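PDB 5CE8: branched-chain amino acid aminotransferase from Thermoproteus uzoniensis, which catalyses PLP-dependent transamination, probably moving the amino group of leucine, isoleucine or valine to 2-oxoglutarate in branched-chain amino acid metabolism. Local coordinates for residues Tyr136-Glu140 with Gly141-Ala145; Phe203-Arg207 with Gly208-Thr212; Lys298-Pro301 with Trp302-Pro305. One frame throughout, in Å; residues are numbered along the deposited sequence.

Overall arrangement
The three contacts are local turns that come in series along the chain. Contacts 1 and 2 both reach the same mixed sheet. Contact 1 leads into strand 142-146, and contact 2 is the hairpin of strands 201-206 and 209-212. Their centres lie about 18 Å apart. Contact 3 is about 28 Å from each of them, centre to centre. It returns the chain from the loop that follows helix 279-292 to the antiparallel sheet, where strand 303-305 pairs with strand 55-58. Helices 223-235 and 279-292 touch both contacts 2 and 3. The bound PLP is about 11 Å from the Leu137 side chain, 9 Å from that of Phe203 and 11 Å from that of Trp302.

Contact 1: Tyr136-Glu140 with Gly141-Ala145; sequences YLKVE and GVRAA
Gly141 closes a type I beta turn that starts at Lys138. Gly141 N donates to Lys138 O at 3.3 Å, a weak bond. The phi of 123° at Gly141 belongs to a backbone conformation that calls for glycine. Gly141 O also meets the Lys138 chain, with Lys138 CD 3.4 Å from it.

Val142 begins the strand. Its CG1 branch does the touching: Val142 CG1 lies 3.7 Å from Leu137 CB and 3.8 Å from Lys138 N. Chi1 of -68° sets this methyl beside the backbone N of Val142, on the side of the preceding loop. Val142 also packs on Thr265 of strand 265-270, as does Leu137.

Arg143 follows, and Arg143 NE stands 4.0 Å from Lys138 NZ. The chain of Lys138 is straight up to CE and bends only at chi4. The two like charges are held by other partners. Asp183 forms a salt bridge with Lys138 NZ, probably offsetting its charge, and also receives the Arg143 backbone N-H. Arg143 NH2 bonds to Gly181 O. This type I turn leads from the loop after strand 125-132 into strand 142-146, which pairs in parallel with strands 184-188 and 265-270 of the mixed sheet.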
loop_
_atom_site.group_PDB
_atom_site.type_symbol
_atom_site.label_atom_id
_atom_site.label_comp_id
_atom_site.label_asym_id
_atom_site.label_seq_id
_atom_site.Cartn_x
_atom_site.Cartn_y
_atom_site.Cartn_z
ATOM N N TYR A 136 -29.730 14.082 -14.378
ATOM C CA TYR A 136 -28.215 14.215 -14.274
ATOM C C TYR A 136 -27.419 13.318 -15.254
ATOM O O TYR A 136 -26.312 13.673 -15.701
ATOM C CB TYR A 136 -27.706 13.888 -12.839
ATOM C CG TYR A 136 -26.241 14.255 -12.537
ATOM C CD1 TYR A 136 -25.756 15.529 -12.838
ATOM C CD2 TYR A 136 -25.364 13.357 -11.898
ATOM C CE1 TYR A 136 -24.455 15.924 -12.536
ATOM C CE2 TYR A 136 -24.014 13.727 -11.616
ATOM C CZ TYR A 136 -23.579 15.020 -11.917
ATOM O OH TYR A 136 -22.299 15.461 -11.649
ATOM N N LEU A 137 -27.963 12.133 -15.528
ATOM C CA LEU A 137 -27.386 11.214 -16.485
ATOM C C LEU A 137 -28.465 10.714 -17.402
ATOM O O LEU A 137 -29.605 10.550 -16.962
ATOM C CB LEU A 137 -26.762 10.036 -15.744
ATOM C CG LEU A 137 -25.637 10.301 -14.748
ATOM C CD1 LEU A 137 -25.163 9.025 -14.021
ATOM C CD2 LEU A 137 -24.469 11.038 -15.423
ATOM N N LYS A 138 -28.068 10.382 -18.640
ATOM C CA LYS A 138 -28.960 9.765 -19.655
ATOM C C LYS A 138 -29.844 8.639 -19.055
ATOM O O LYS A 138 -29.332 7.744 -18.404
ATOM C CB LYS A 138 -28.187 9.184 -20.861
ATOM C CG LYS A 138 -26.942 9.867 -21.464
ATOM C CD LYS A 138 -26.474 9.056 -22.720
ATOM C CE LYS A 138 -25.090 9.435 -23.311
ATOM N NZ LYS A 138 -23.993 8.410 -23.556
ATOM N N VAL A 139 -31.165 8.683 -19.257
ATOM C CA VAL A 139 -32.073 7.677 -18.611
ATOM C C VAL A 139 -31.843 6.276 -19.187
ATOM O O VAL A 139 -31.834 5.209 -18.460
ATOM C CB VAL A 139 -33.584 8.076 -18.688
ATOM C CG1 VAL A 139 -34.060 8.345 -20.141
ATOM C CG2 VAL A 139 -34.448 6.995 -18.024
ATOM N N GLU A 140 -31.625 6.265 -20.490
ATOM C CA GLU A 140 -31.383 5.006 -21.216
ATOM C C GLU A 140 -30.049 4.338 -20.945
ATOM O O GLU A 140 -29.854 3.248 -21.433
ATOM C CB GLU A 140 -31.592 5.149 -22.744
ATOM C CG GLU A 140 -30.541 5.936 -23.496
ATOM C CD GLU A 140 -30.549 7.400 -23.140
ATOM O OE1 GLU A 140 -31.547 7.857 -22.518
ATOM O OE2 GLU A 140 -29.563 8.083 -23.494
ATOM N N GLY A 141 -29.142 4.974 -20.190
ATOM C CA GLY A 141 -27.837 4.401 -19.863
ATOM C C GLY A 141 -26.645 5.255 -20.268
ATOM O O GLY A 141 -26.678 5.994 -21.214
ATOM N N VAL A 142 -25.595 5.134 -19.547
ATOM C CA VAL A 142 -24.392 5.927 -19.745
ATOM C C VAL A 142 -23.161 5.037 -19.953
ATOM O O VAL A 142 -23.203 3.896 -19.672
ATOM C CB VAL A 142 -24.136 6.778 -18.517
ATOM C CG1 VAL A 142 -25.223 7.887 -18.334
ATOM C CG2 VAL A 142 -23.981 5.953 -17.302
ATOM N N ARG A 143 -22.108 5.584 -20.538
ATOM C CA ARG A 143 -20.876 4.856 -20.835
ATOM C C ARG A 143 -19.964 5.368 -19.760
ATOM O O ARG A 143 -19.896 6.596 -19.525
ATOM C CB ARG A 143 -20.407 5.205 -22.249
ATOM C CG ARG A 143 -21.421 4.835 -23.338
ATOM C CD ARG A 143 -20.915 5.008 -24.730
ATOM N NE ARG A 143 -20.875 6.423 -25.024
ATOM C CZ ARG A 143 -19.816 7.245 -24.905
ATOM N NH1 ARG A 143 -18.605 6.831 -24.544
ATOM N NH2 ARG A 143 -20.005 8.526 -25.150
ATOM N N ALA A 144 -19.288 4.441 -19.107
ATOM C CA ALA A 144 -18.383 4.764 -18.050
ATOM C C ALA A 144 -16.936 4.311 -18.283
ATOM O O ALA A 144 -16.670 3.408 -19.078
ATOM C CB ALA A 144 -18.971 4.210 -16.758
ATOM N N ALA A 145 -15.994 5.056 -17.710
ATOM C CA ALA A 145 -14.598 4.790 -17.780
ATOM C C ALA A 145 -14.046 4.641 -16.380
ATOM O O ALA A 145 -14.333 5.431 -15.478
ATOM C CB ALA A 145 -13.857 5.859 -18.539
#

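Contact 2: Phe203-Arg207 with Gly208-Thr212; sequences FIVRR and GVLMT
Phe203 and Thr212 meet at the apolar end of this hairpin. Thr212 CB sits over one face of the Phe203 ring, 3.8 Å from its centroid, in a CH-pi contact. OG1 of the same threonine is above the ring centre. It bonds to Ile202 O, which fixes the rotation of the threonine. Leu210 CG comes to Phe203 CD2 at 3.9 Å. Leu210 CD1 meets Val205 CG2 at 3.7 Å, on the side covered by Ile280 of helix 279-292.

On the face that carries Ile204, Arg206, Val209 and Met211, Ile204 CG1 packs on Met211 CB at 3.8 Å. Met211 SD turns toward the Arg206 chain and lies 3.9 Å from Arg206 CD. That chain is extended, with CG anti to N (chi1 173°), which carries its guanidinium past the sulfur.

Ile204 N to Met211 O and Met211 N to Ile204 O are both bonds of 2.9 Å. Arg206 and Val209 form the next bonded pair. Beyond it Arg206 NH2 lies over one face of the Arg207 guanidinium, offset toward its rim. Both arginines form salt bridges with Glu221 of a neighbouring subunit, which probably offsets their like charge. This is a beta hairpin with a two-residue loop, Arg207-Gly208, closed by a type I' turn.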
loop_
_atom_site.group_PDB
_atom_site.type_symbol
_atom_site.label_atom_id
_atom_site.label_comp_id
_atom_site.label_asym_id
_atom_site.label_seq_id
_atom_site.Cartn_x
_atom_site.Cartn_y
_atom_site.Cartn_z
ATOM N N PHE A 203 -23.801 -0.355 -8.350
ATOM C CA PHE A 203 -24.323 -1.696 -8.157
ATOM C C PHE A 203 -24.020 -2.574 -9.381
ATOM O O PHE A 203 -24.164 -2.152 -10.534
ATOM C CB PHE A 203 -25.871 -1.658 -7.944
ATOM C CG PHE A 203 -26.309 -1.272 -6.582
ATOM C CD1 PHE A 203 -26.454 0.061 -6.256
ATOM C CD2 PHE A 203 -26.800 -2.216 -5.696
ATOM C CE1 PHE A 203 -26.895 0.474 -5.030
ATOM C CE2 PHE A 203 -27.274 -1.780 -4.435
ATOM C CZ PHE A 203 -27.305 -0.448 -4.104
ATOM N N ILE A 204 -23.646 -3.834 -9.175
ATOM C CA ILE A 204 -23.670 -4.710 -10.331
ATOM C C ILE A 204 -24.692 -5.826 -10.135
ATOM O O ILE A 204 -25.028 -6.110 -9.059
ATOM C CB ILE A 204 -22.261 -5.263 -10.645
ATOM C CG1 ILE A 204 -21.773 -6.158 -9.510
ATOM C CG2 ILE A 204 -21.324 -4.080 -10.976
ATOM C CD1 ILE A 204 -20.497 -6.895 -9.871
ATOM N N VAL A 205 -25.044 -6.537 -11.205
ATOM C CA VAL A 205 -25.745 -7.806 -11.068
ATOM C C VAL A 205 -24.849 -8.884 -11.639
ATOM O O VAL A 205 -24.328 -8.793 -12.670
ATOM C CB VAL A 205 -27.116 -7.868 -11.650
ATOM C CG1 VAL A 205 -27.827 -9.128 -11.288
ATOM C CG2 VAL A 205 -27.996 -6.752 -11.147
ATOM N N ARG A 206 -24.663 -9.928 -10.885
ATOM C CA ARG A 206 -23.715 -10.940 -11.295
ATOM C C ARG A 206 -24.417 -12.192 -10.909
ATOM O O ARG A 206 -24.532 -12.505 -9.722
ATOM C CB ARG A 206 -22.421 -10.764 -10.562
ATOM C CG ARG A 206 -21.392 -11.850 -10.780
ATOM C CD ARG A 206 -20.110 -11.492 -10.049
ATOM N NE ARG A 206 -19.098 -12.497 -10.371
ATOM C CZ ARG A 206 -19.095 -13.711 -9.848
ATOM N NH1 ARG A 206 -20.018 -14.053 -8.959
ATOM N NH2 ARG A 206 -18.157 -14.583 -10.194
ATOM N N ARG A 207 -24.878 -12.921 -11.942
ATOM C CA ARG A 207 -25.490 -14.262 -11.720
ATOM C C ARG A 207 -26.637 -14.203 -10.694
ATOM O O ARG A 207 -26.717 -14.994 -9.720
ATOM C CB ARG A 207 -24.441 -15.246 -11.193
ATOM C CG ARG A 207 -23.186 -15.266 -11.976
ATOM C CD ARG A 207 -22.296 -16.485 -11.718
ATOM N NE ARG A 207 -21.087 -16.136 -12.490
ATOM C CZ ARG A 207 -19.869 -16.640 -12.352
ATOM N NH1 ARG A 207 -19.651 -17.597 -11.476
ATOM N NH2 ARG A 207 -18.860 -16.165 -13.102
ATOM N N GLY A 208 -27.486 -13.236 -10.923
ATOM C CA GLY A 208 -28.748 -13.105 -10.213
ATOM C C GLY A 208 -28.621 -12.445 -8.901
ATOM O O GLY A 208 -29.589 -12.358 -8.160
ATOM N N VAL A 209 -27.423 -11.989 -8.576
ATOM C CA VAL A 209 -27.204 -11.395 -7.308
ATOM C C VAL A 209 -26.722 -9.982 -7.499
ATOM O O VAL A 209 -25.716 -9.702 -8.216
ATOM C CB VAL A 209 -26.115 -12.143 -6.541
ATOM C CG1 VAL A 209 -25.905 -11.401 -5.250
ATOM C CG2 VAL A 209 -26.538 -13.602 -6.315
ATOM N N LEU A 210 -27.392 -9.095 -6.768
ATOM C CA LEU A 210 -27.089 -7.704 -6.780
ATOM C C LEU A 210 -25.910 -7.522 -5.769
ATOM O O LEU A 210 -25.902 -8.048 -4.591
ATOM C CB LEU A 210 -28.368 -7.007 -6.393
ATOM C CG LEU A 210 -28.667 -5.528 -6.484
ATOM C CD1 LEU A 210 -28.516 -5.118 -7.906
ATOM C CD2 LEU A 210 -30.085 -5.347 -6.002
ATOM N N MET A 211 -24.875 -6.850 -6.235
ATOM C CA MET A 211 -23.690 -6.581 -5.391
ATOM C C MET A 211 -23.358 -5.110 -5.377
ATOM O O MET A 211 -23.381 -4.441 -6.401
ATOM C CB MET A 211 -22.463 -7.352 -5.926
ATOM C CG MET A 211 -22.640 -8.823 -5.924
ATOM S SD MET A 211 -21.251 -9.551 -6.845
ATOM C CE MET A 211 -19.926 -9.435 -5.645
ATOM N N THR A 212 -22.997 -4.608 -4.222
ATOM C CA THR A 212 -22.604 -3.175 -4.039
ATOM C C THR A 212 -21.421 -3.041 -3.069
ATOM O O THR A 212 -21.325 -3.841 -2.152
ATOM C CB THR A 212 -23.773 -2.282 -3.619
ATOM O OG1 THR A 212 -23.544 -0.906 -4.006
ATOM C CG2 THR A 212 -24.109 -2.391 -2.120
#

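Contact 3: Lys298-Pro301 with Trp302-Pro305; sequences KYLP and WLTP
Trp302 N donates to Tyr299 O at 2.9 Å, and Leu303 N donates to Leu300 O at 3.0 Å. Both are bonds between residues three apart, and both are fairly straight at the hydrogen. In each, the donor stands above the plane of the carbonyl and does not lie on a lone pair. Two successive bonds of this kind hold the short 3-10 turn wound until the chain straightens into strand 303-305.

The turn brings Tyr299 and Trp302 to the same side. Their side chains run alongside each other and point the same way. The Tyr299 ring forms an offset stack with the six-membered ring of Trp302, with centroids 4.3 Å apart and planes at 21°. The CD1-CE1 side of the tyrosine does the touching. Tyr299 CD1 lies over one face of the indole toward its rim, 3.3 Å from Trp302 CZ3. In both residues CG is anti to the carbonyl carbon (chi1 -69° in Tyr299 and -75° in Trp302), which lets the two rings leave the backbone in step.

Tyr299 OH is hydrogen-bonded to Asp234, which ties down the far end of that ring. Arg59 makes a cation-pi contact with Trp302. Both rings also pack on Ile291 of helix 279-292. Leu303 CB rests 3.5 Å from Leu300 O.

The contact is a 3-10 turn with an aromatic stack, joining the region after helix 279-292 to the edge strand 303-305 of the antiparallel sheet.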
loop_
_atom_site.group_PDB
_atom_site.type_symbol
_atom_site.label_atom_id
_atom_site.label_comp_id
_atom_site.label_asym_id
_atom_site.label_seq_id
_atom_site.Cartn_x
_atom_site.Cartn_y
_atom_site.Cartn_z
ATOM N N LYS A 298 -46.376 1.755 1.385
ATOM C CA LYS A 298 -45.462 1.423 2.521
ATOM C C LYS A 298 -44.424 2.548 2.670
ATOM O O LYS A 298 -43.839 2.700 3.752
ATOM C CB LYS A 298 -44.650 0.112 2.301
ATOM N N TYR A 299 -44.133 3.277 1.590
ATOM C CA TYR A 299 -43.023 4.280 1.647
ATOM C C TYR A 299 -43.434 5.683 1.826
ATOM O O TYR A 299 -42.597 6.605 1.689
ATOM C CB TYR A 299 -42.113 4.145 0.427
ATOM C CG TYR A 299 -41.391 2.847 0.571
ATOM C CD1 TYR A 299 -40.580 2.632 1.687
ATOM C CD2 TYR A 299 -41.577 1.809 -0.326
ATOM C CE1 TYR A 299 -39.886 1.431 1.875
ATOM C CE2 TYR A 299 -40.902 0.575 -0.114
ATOM C CZ TYR A 299 -40.050 0.407 0.988
ATOM O OH TYR A 299 -39.358 -0.813 1.233
ATOM N N LEU A 300 -44.707 5.859 2.153
ATOM C CA LEU A 300 -45.279 7.183 2.213
ATOM C C LEU A 300 -44.591 7.964 3.329
ATOM O O LEU A 300 -44.399 9.209 3.193
ATOM C CB LEU A 300 -46.821 7.156 2.236
ATOM C CG LEU A 300 -47.480 7.026 0.817
ATOM C CD1 LEU A 300 -49.027 6.975 0.887
ATOM C CD2 LEU A 300 -47.130 8.090 -0.152
ATOM N N PRO A 301 -44.115 7.248 4.381
ATOM C CA PRO A 301 -43.304 7.972 5.345
ATOM C C PRO A 301 -42.014 8.635 4.896
ATOM O O PRO A 301 -41.534 9.481 5.593
ATOM C CB PRO A 301 -43.002 6.902 6.397
ATOM C CG PRO A 301 -44.242 6.053 6.366
ATOM C CD PRO A 301 -44.747 6.041 4.976
ATOM N N TRP A 302 -41.477 8.275 3.742
ATOM C CA TRP A 302 -40.290 8.920 3.188
ATOM C C TRP A 302 -40.589 10.191 2.405
ATOM O O TRP A 302 -39.644 10.887 1.969
ATOM C CB TRP A 302 -39.584 7.985 2.177
ATOM C CG TRP A 302 -38.858 6.902 2.837
ATOM C CD1 TRP A 302 -38.431 6.838 4.154
ATOM C CD2 TRP A 302 -38.349 5.754 2.210
ATOM N NE1 TRP A 302 -37.770 5.630 4.366
ATOM C CE2 TRP A 302 -37.691 4.969 3.182
ATOM C CE3 TRP A 302 -38.394 5.292 0.927
ATOM C CZ2 TRP A 302 -37.080 3.744 2.870
ATOM C CZ3 TRP A 302 -37.811 4.036 0.622
ATOM C CH2 TRP A 302 -37.174 3.297 1.579
ATOM N N LEU A 303 -41.865 10.494 2.222
ATOM C CA LEU A 303 -42.270 11.575 1.373
ATOM C C LEU A 303 -42.836 12.731 2.154
ATOM O O LEU A 303 -43.845 12.559 2.799
ATOM C CB LEU A 303 -43.339 11.050 0.453
ATOM C CG LEU A 303 -42.777 10.629 -0.907
ATOM C CD1 LEU A 303 -41.911 9.381 -0.760
ATOM C CD2 LEU A 303 -43.939 10.398 -1.842
ATOM N N THR A 304 -42.208 13.924 2.078
ATOM C CA THR A 304 -42.589 15.068 2.893
ATOM C C THR A 304 -43.381 16.007 2.047
ATOM O O THR A 304 -42.803 16.545 1.100
ATOM C CB THR A 304 -41.385 15.849 3.440
ATOM O OG1 THR A 304 -40.707 15.018 4.374
ATOM C CG2 THR A 304 -41.874 17.110 4.185
ATOM N N PRO A 305 -44.695 16.210 2.355
ATOM C CA PRO A 305 -45.456 17.085 1.471
ATOM C C PRO A 305 -45.079 18.521 1.722
ATOM O O PRO A 305 -44.926 18.925 2.887
ATOM C CB PRO A 305 -46.929 16.864 1.889
ATOM C CG PRO A 305 -46.899 16.269 3.221
ATOM C CD PRO A 305 -45.584 15.521 3.322
#